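Local coordinates for protein acetylornithine aminotransferase (Aquifex aeolicus, PDB 2EH6) that catalyses the pyridoxal 5'-phosphate-dependent transfer of an amino group from N(2)-acetyl-L-ornithine to 2-oxoglutarate, a step of arginine biosynthesis, at residues 40-45 and 356-361; 87-92 and 249-254. All coordinates share one frame; numbering follows the deposited sequence.

Interaction 1 (40-45 and 356-361)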
ATOM      1  N   ASN A  40      10.753  -2.728  12.154  1.00 22.43           N
ATOM      2  CA  ASN A  40      10.898  -2.004  13.410  1.00 23.57           C
ATOM      3  C   ASN A  40      12.345  -1.586  13.639  1.00 23.44           C
ATOM      4  O   ASN A  40      13.005  -2.048  14.568  1.00 21.51           O
ATOM      5  CB  ASN A  40      10.378  -2.867  14.563  1.00 23.73           C
ATOM      6  CG  ASN A  40       8.934  -3.295  14.351  1.00 24.46           C
ATOM      7  OD1 ASN A  40       8.046  -2.460  14.171  1.00 25.93           O
ATOM      8  ND2 ASN A  40       8.694  -4.593  14.361  1.00 23.16           N
ATOM      9  N   SER A  41      12.824  -0.698  12.769  1.00 22.86           N
ATOM     10  CA  SER A  41      14.193  -0.188  12.818  1.00 22.90           C
ATOM     11  C   SER A  41      14.644   0.339  14.182  1.00 23.75           C
ATOM     12  O   SER A  41      15.814   0.167  14.559  1.00 22.54           O
ATOM     13  CB  SER A  41      14.372   0.915  11.763  1.00 21.72           C
ATOM     14  OG  SER A  41      13.343   1.888  11.857  1.00 23.29           O
ATOM     15  N   LEU A  42      13.735   0.987  14.911  1.00 22.98           N
ATOM     16  CA  LEU A  42      14.064   1.527  16.233  1.00 23.35           C
ATOM     17  C   LEU A  42      13.453   0.705  17.374  1.00 24.36           C
ATOM     18  O   LEU A  42      13.300   1.199  18.496  1.00 24.42           O
ATOM     19  CB  LEU A  42      13.590   2.979  16.348  1.00 21.93           C
ATOM     20  CG  LEU A  42      14.092   3.945  15.268  1.00 23.47           C
ATOM     21  CD1 LEU A  42      13.538   5.338  15.529  1.00 21.87           C
ATOM     22  CD2 LEU A  42      15.612   3.975  15.259  1.00 23.43           C
ATOM     23  N   GLY A  43      13.117  -0.547  17.089  1.00 24.91           N
ATOM     24  CA  GLY A  43      12.520  -1.391  18.112  1.00 25.86           C
ATOM     25  C   GLY A  43      11.095  -0.960  18.411  1.00 27.94           C
ATOM     26  O   GLY A  43      10.473  -0.260  17.612  1.00 28.55           O
ATOM     27  N   HIS A  44      10.582  -1.363  19.571  1.00 26.26           N
ATOM     28  CA  HIS A  44       9.220  -1.031  19.964  1.00 27.71           C
ATOM     29  C   HIS A  44       9.173   0.021  21.062  1.00 28.02           C
ATOM     30  O   HIS A  44      10.087   0.126  21.883  1.00 29.36           O
ATOM     31  CB  HIS A  44       8.507  -2.295  20.449  1.00 28.02           C
ATOM     32  CG  HIS A  44       8.497  -3.401  19.442  1.00 26.86           C
ATOM     33  ND1 HIS A  44       7.553  -3.491  18.442  1.00 26.22           N
ATOM     34  CD2 HIS A  44       9.334  -4.449  19.265  1.00 26.41           C
ATOM     35  CE1 HIS A  44       7.808  -4.547  17.692  1.00 26.33           C
ATOM     36  NE2 HIS A  44       8.884  -5.146  18.169  1.00 26.70           N
ATOM     37  N   ALA A  45       8.095   0.794  21.073  1.00 28.67           N
ATOM     38  CA  ALA A  45       7.896   1.826  22.078  1.00 29.74           C
ATOM     39  C   ALA A  45       9.087   2.770  22.193  1.00 30.78           C
ATOM     40  O   ALA A  45       9.406   3.251  23.283  1.00 32.04           O
ATOM     41  CB  ALA A  45       7.609   1.179  23.439  1.00 28.32           C
ATOM     42  N   PRO A 356      16.516  -4.990  15.521  1.00 27.48           N
ATOM     43  CA  PRO A 356      16.290  -3.543  15.437  1.00 25.97           C
ATOM     44  C   PRO A 356      17.664  -2.896  15.345  1.00 25.79           C
ATOM     45  O   PRO A 356      18.642  -3.456  15.840  1.00 26.80           O
ATOM     46  CB  PRO A 356      15.578  -3.232  16.751  1.00 26.80           C
ATOM     47  CG  PRO A 356      14.832  -4.510  17.027  1.00 27.41           C
ATOM     48  CD  PRO A 356      15.878  -5.551  16.725  1.00 26.57           C
ATOM     49  N   LEU A 357      17.754  -1.725  14.727  1.00 24.97           N
ATOM     50  CA  LEU A 357      19.053  -1.093  14.574  1.00 26.03           C
ATOM     51  C   LEU A 357      19.637  -0.552  15.882  1.00 28.18           C
ATOM     52  O   LEU A 357      20.799  -0.151  15.924  1.00 29.46           O
ATOM     53  CB  LEU A 357      18.981  -0.002  13.498  1.00 24.73           C
ATOM     54  CG  LEU A 357      18.455  -0.501  12.139  1.00 24.99           C
ATOM     55  CD1 LEU A 357      18.564   0.615  11.104  1.00 24.37           C
ATOM     56  CD2 LEU A 357      19.257  -1.731  11.674  1.00 23.50           C
ATOM     57  N   ILE A 358      18.838  -0.556  16.946  1.00 29.41           N
ATOM     58  CA  ILE A 358      19.303  -0.087  18.252  1.00 30.23           C
ATOM     59  C   ILE A 358      19.902  -1.238  19.062  1.00 31.56           C
ATOM     60  O   ILE A 358      20.293  -1.061  20.217  1.00 33.03           O
ATOM     61  CB  ILE A 358      18.152   0.517  19.082  1.00 28.19           C
ATOM     62  CG1 ILE A 358      17.053  -0.528  19.275  1.00 27.34           C
ATOM     63  CG2 ILE A 358      17.618   1.766  18.404  1.00 27.36           C
ATOM     64  CD1 ILE A 358      15.982  -0.132  20.273  1.00 25.49           C
ATOM     65  N   ILE A 359      19.964  -2.419  18.459  1.00 30.73           N
ATOM     66  CA  ILE A 359      20.498  -3.593  19.140  1.00 33.29           C
ATOM     67  C   ILE A 359      21.929  -3.343  19.653  1.00 34.08           C
ATOM     68  O   ILE A 359      22.718  -2.652  19.010  1.00 32.88           O
ATOM     69  CB  ILE A 359      20.481  -4.814  18.190  1.00 32.04           C
ATOM     70  CG1 ILE A 359      20.602  -6.106  18.993  1.00 31.61           C
ATOM     71  CG2 ILE A 359      21.590  -4.693  17.156  1.00 30.16           C
ATOM     72  CD1 ILE A 359      19.317  -6.515  19.686  1.00 31.85           C
ATOM     73  N   GLN A 360      22.249  -3.904  20.817  1.00 34.60           N
ATOM     74  CA  GLN A 360      23.575  -3.736  21.416  1.00 36.38           C
ATOM     75  C   GLN A 360      24.314  -5.062  21.572  1.00 35.57           C
ATOM     76  O   GLN A 360      23.700  -6.128  21.551  1.00 34.08           O
ATOM     77  CB  GLN A 360      23.450  -3.050  22.775  1.00 37.77           C
ATOM     78  CG  GLN A 360      22.949  -1.616  22.685  1.00 43.21           C
ATOM     79  CD  GLN A 360      22.813  -0.960  24.044  1.00 46.44           C
ATOM     80  OE1 GLN A 360      23.793  -0.817  24.779  1.00 48.97           O
ATOM     81  NE2 GLN A 360      21.593  -0.557  24.388  1.00 48.68           N
ATOM     82  N   LYS A 361      25.631  -4.990  21.744  1.00 36.32           N
ATOM     83  CA  LYS A 361      26.458  -6.188  21.882  1.00 38.34           C
ATOM     84  C   LYS A 361      25.960  -7.180  22.923  1.00 39.07           C
ATOM     85  O   LYS A 361      25.964  -8.387  22.683  1.00 39.82           O
ATOM     86  CB  LYS A 361      27.909  -5.799  22.186  1.00 39.14           C
ATOM     87  CG  LYS A 361      28.606  -5.149  21.004  1.00 40.36           C
ATOM     88  CD  LYS A 361      30.080  -4.923  21.271  1.00 44.07           C
ATOM     89  CE  LYS A 361      30.764  -4.343  20.046  1.00 43.85           C
ATOM     90  NZ  LYS A 361      32.223  -4.169  20.255  1.00 47.20           N
TER
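Two type I beta turns, Asn40 to Gly43 and Pro356 to Ile359, pack against each other in a buried loop-to-loop contact, the first lying between helices 35-38 and 47-59, the second between strand 350-353 and helix 361-374. One backbone hydrogen bond joins them: Leu357 N donates to Ser41 O at 2.7 Å. It is short but bent, 144° at the hydrogen, and the donor sits 26° from the carbonyl plane. The same oxygen is also brushed by apolar carbon, Leu357 CB being 3.3 Å from Ser41 O. Beside this bond the Pro356 ring lies against the first turn, its CB 3.6 Å from Asn40 O, the acceptor that closes that turn by taking Gly43 N. Ile358 reaches across with its delta carbon, CD1 standing 3.5 Å from Leu42 O. Its CG1 branch lies between the backbone N and the carbonyl carbon (chi1 58°); this, with an extended second torsion, brings CD1 to the Leu42 carbonyl, while the other branch, CG2, meets Leu42 CD2 at 4.3 Å. Gly43 has a positive phi, and a beta carbon there would probably crowd Ile358 CD1. Beyond the pair, Asn40 ND2 is hydrogen-bonded to His62 O of the second subunit, and Ser41 OG to Gly242 O, next to Lys241, the cofactor-attachment lysine, not linked here, whose side chain is about 8 Å from that of Ser41. The contact is thus a packing of two beta turns within the class-III aminotransferase fold, beside the dimer interface.

Interaction 2 (87-92 and 249-254)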
ATOM      1  N   GLY A  87      17.561  14.894  -6.514  1.00 34.31           N
ATOM      2  CA  GLY A  87      16.443  14.049  -6.883  1.00 31.76           C
ATOM      3  C   GLY A  87      15.133  14.461  -6.254  1.00 30.99           C
ATOM      4  O   GLY A  87      15.056  15.454  -5.532  1.00 29.66           O
ATOM      5  N   LYS A  88      14.087  13.698  -6.545  1.00 29.92           N
ATOM      6  CA  LYS A  88      12.769  13.972  -5.996  1.00 29.03           C
ATOM      7  C   LYS A  88      12.178  12.679  -5.444  1.00 28.68           C
ATOM      8  O   LYS A  88      12.653  11.583  -5.746  1.00 28.04           O
ATOM      9  CB  LYS A  88      11.848  14.576  -7.063  1.00 29.77           C
ATOM     10  CG  LYS A  88      12.260  15.981  -7.510  1.00 33.90           C
ATOM     11  CD  LYS A  88      11.237  16.591  -8.457  1.00 35.29           C
ATOM     12  CE  LYS A  88      11.605  18.014  -8.843  1.00 38.15           C
ATOM     13  NZ  LYS A  88      11.863  18.868  -7.651  1.00 40.90           N
ATOM     14  N   VAL A  89      11.129  12.815  -4.643  1.00 29.29           N
ATOM     15  CA  VAL A  89      10.510  11.662  -4.003  1.00 26.82           C
ATOM     16  C   VAL A  89       9.013  11.569  -4.241  1.00 26.78           C
ATOM     17  O   VAL A  89       8.331  12.586  -4.364  1.00 24.92           O
ATOM     18  CB  VAL A  89      10.745  11.728  -2.458  1.00 28.31           C
ATOM     19  CG1 VAL A  89       9.967  10.616  -1.743  1.00 25.10           C
ATOM     20  CG2 VAL A  89      12.224  11.638  -2.154  1.00 25.09           C
ATOM     21  N   PHE A  90       8.512  10.338  -4.313  1.00 25.09           N
ATOM     22  CA  PHE A  90       7.080  10.090  -4.446  1.00 25.63           C
ATOM     23  C   PHE A  90       6.781   9.154  -3.286  1.00 23.53           C
ATOM     24  O   PHE A  90       7.446   8.132  -3.146  1.00 23.35           O
ATOM     25  CB  PHE A  90       6.712   9.362  -5.738  1.00 26.50           C
ATOM     26  CG  PHE A  90       5.317   8.789  -5.712  1.00 27.50           C
ATOM     27  CD1 PHE A  90       4.204   9.624  -5.779  1.00 24.10           C
ATOM     28  CD2 PHE A  90       5.118   7.420  -5.521  1.00 27.36           C
ATOM     29  CE1 PHE A  90       2.911   9.110  -5.648  1.00 29.04           C
ATOM     30  CE2 PHE A  90       3.832   6.893  -5.389  1.00 26.77           C
ATOM     31  CZ  PHE A  90       2.722   7.742  -5.450  1.00 27.85           C
ATOM     32  N   PHE A  91       5.787   9.494  -2.471  1.00 23.82           N
ATOM     33  CA  PHE A  91       5.444   8.666  -1.309  1.00 25.18           C
ATOM     34  C   PHE A  91       4.330   7.657  -1.547  1.00 23.53           C
ATOM     35  O   PHE A  91       3.271   7.999  -2.062  1.00 26.54           O
ATOM     36  CB  PHE A  91       5.068   9.561  -0.126  1.00 23.07           C
ATOM     37  CG  PHE A  91       6.240  10.271   0.487  1.00 24.78           C
ATOM     38  CD1 PHE A  91       7.171   9.570   1.249  1.00 21.80           C
ATOM     39  CD2 PHE A  91       6.425  11.637   0.288  1.00 21.06           C
ATOM     40  CE1 PHE A  91       8.279  10.217   1.806  1.00 25.11           C
ATOM     41  CE2 PHE A  91       7.529  12.298   0.842  1.00 23.26           C
ATOM     42  CZ  PHE A  91       8.461  11.583   1.603  1.00 23.17           C
ATOM     43  N   ALA A  92       4.581   6.409  -1.157  1.00 24.91           N
ATOM     44  CA  ALA A  92       3.601   5.339  -1.303  1.00 23.71           C
ATOM     45  C   ALA A  92       3.315   4.764   0.092  1.00 23.75           C
ATOM     46  O   ALA A  92       3.651   5.389   1.101  1.00 23.54           O
ATOM     47  CB  ALA A  92       4.142   4.255  -2.234  1.00 24.16           C
ATOM     48  N   ILE A 249       4.751   2.875   5.213  1.00 23.01           N
ATOM     49  CA  ILE A 249       5.229   3.956   4.362  1.00 21.12           C
ATOM     50  C   ILE A 249       6.114   3.365   3.279  1.00 21.50           C
ATOM     51  O   ILE A 249       6.717   2.308   3.456  1.00 22.23           O
ATOM     52  CB  ILE A 249       6.032   5.009   5.179  1.00 21.38           C
ATOM     53  CG1 ILE A 249       6.351   6.229   4.305  1.00 22.71           C
ATOM     54  CG2 ILE A 249       7.316   4.385   5.715  1.00 24.01           C
ATOM     55  CD1 ILE A 249       6.965   7.410   5.082  1.00 21.67           C
ATOM     56  N   GLY A 250       6.178   4.048   2.143  1.00 22.07           N
ATOM     57  CA  GLY A 250       7.006   3.583   1.054  1.00 20.24           C
ATOM     58  C   GLY A 250       7.375   4.799   0.227  1.00 21.10           C
ATOM     59  O   GLY A 250       6.805   5.872   0.408  1.00 17.83           O
ATOM     60  N   ALA A 251       8.338   4.644  -0.667  1.00 22.72           N
ATOM     61  CA  ALA A 251       8.721   5.764  -1.511  1.00 22.92           C
ATOM     62  C   ALA A 251       9.743   5.382  -2.549  1.00 22.85           C
ATOM     63  O   ALA A 251      10.444   4.374  -2.425  1.00 22.71           O
ATOM     64  CB  ALA A 251       9.281   6.900  -0.656  1.00 24.79           C
ATOM     65  N   ILE A 252       9.798   6.183  -3.605  1.00 24.75           N
ATOM     66  CA  ILE A 252      10.821   5.989  -4.607  1.00 22.84           C
ATOM     67  C   ILE A 252      11.513   7.340  -4.645  1.00 24.33           C
ATOM     68  O   ILE A 252      10.880   8.383  -4.429  1.00 21.08           O
ATOM     69  CB  ILE A 252      10.274   5.657  -6.015  1.00 25.05           C
ATOM     70  CG1 ILE A 252       9.340   6.759  -6.505  1.00 24.78           C
ATOM     71  CG2 ILE A 252       9.603   4.296  -6.000  1.00 24.08           C
ATOM     72  CD1 ILE A 252       9.006   6.629  -7.994  1.00 28.34           C
ATOM     73  N   LEU A 253      12.818   7.308  -4.861  1.00 22.54           N
ATOM     74  CA  LEU A 253      13.615   8.515  -4.953  1.00 25.49           C
ATOM     75  C   LEU A 253      14.268   8.366  -6.314  1.00 24.28           C
ATOM     76  O   LEU A 253      14.854   7.324  -6.611  1.00 24.94           O
ATOM     77  CB  LEU A 253      14.678   8.550  -3.846  1.00 25.18           C
ATOM     78  CG  LEU A 253      15.378   9.889  -3.578  1.00 26.57           C
ATOM     79  CD1 LEU A 253      16.269   9.758  -2.355  1.00 25.25           C
ATOM     80  CD2 LEU A 253      16.185  10.317  -4.796  1.00 26.24           C
ATOM     81  N   ALA A 254      14.143   9.391  -7.147  1.00 25.14           N
ATOM     82  CA  ALA A 254      14.707   9.350  -8.492  1.00 26.41           C
ATOM     83  C   ALA A 254      15.467  10.628  -8.787  1.00 26.43           C
ATOM     84  O   ALA A 254      15.041  11.715  -8.401  1.00 27.59           O
ATOM     85  CB  ALA A 254      13.589   9.162  -9.523  1.00 24.70           C
TER
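Val89 lies between Leu253 and Ala251 at the apolar centre of an antiparallel strand pair: its CG2 is 3.9 Å from Leu253 CG, and its CG1 is equally far from Ala251 CB. With CG1 anti to the backbone N (chi1 173°), that methyl also lies over one face of the Phe91 ring, 3.7 Å above its centre, a CH-pi geometry. With an alanine in place of the valine, that ring face would probably lose this cover and a gap would open beside Leu253 and Ala251. On the reverse side of the sheet Phe90 CB meets Ile252 CG1 at 3.8 Å, this carbon lying at the ring's edge. Outward from these side chains, paired backbone bonds join Lys88 with Ala254 and Phe90 with Ile252. Phe90 N to Ile252 O spans 3.1 Å. The Ala92 end is distorted: Ala92 N stands 63° out of the plane of the Gly250 carbonyl, and the return bond from Gly250 N is weak. Strand 87-92 is the outermost of its seven-stranded sheet within this chain, and strand 250-255 joins it to strand 236-239. Helix 70-81 covers the Val89 and Phe91 face, helix 95-112 touches Phe90 and Ile252, and the second subunit hydrogen-bonds to the Val89 backbone and sets its Leu3 against Lys88 and Phe91.

In the fold
Both contacts are buried and both touch the second subunit, but they hold different elements: interaction 1 joins two loops, interaction 2 the strand that is outermost within this chain and its inner neighbour in the seven-stranded sheet. Their centres are 24 Å apart and they do not touch, although both strands of interaction 2 fall in the long span of chain between 45 and 356. The chemistry follows the setting. The turns share one bent backbone bond and bury 255 Å² in all, whereas the strands share six bonds, one of them weak, and bury 470 Å². Each approaches the cofactor region differently: the Ser41 side chain is about 8 Å from that of Lys241, while Gly250 is about 7 Å from a bound pyridoxal phosphate.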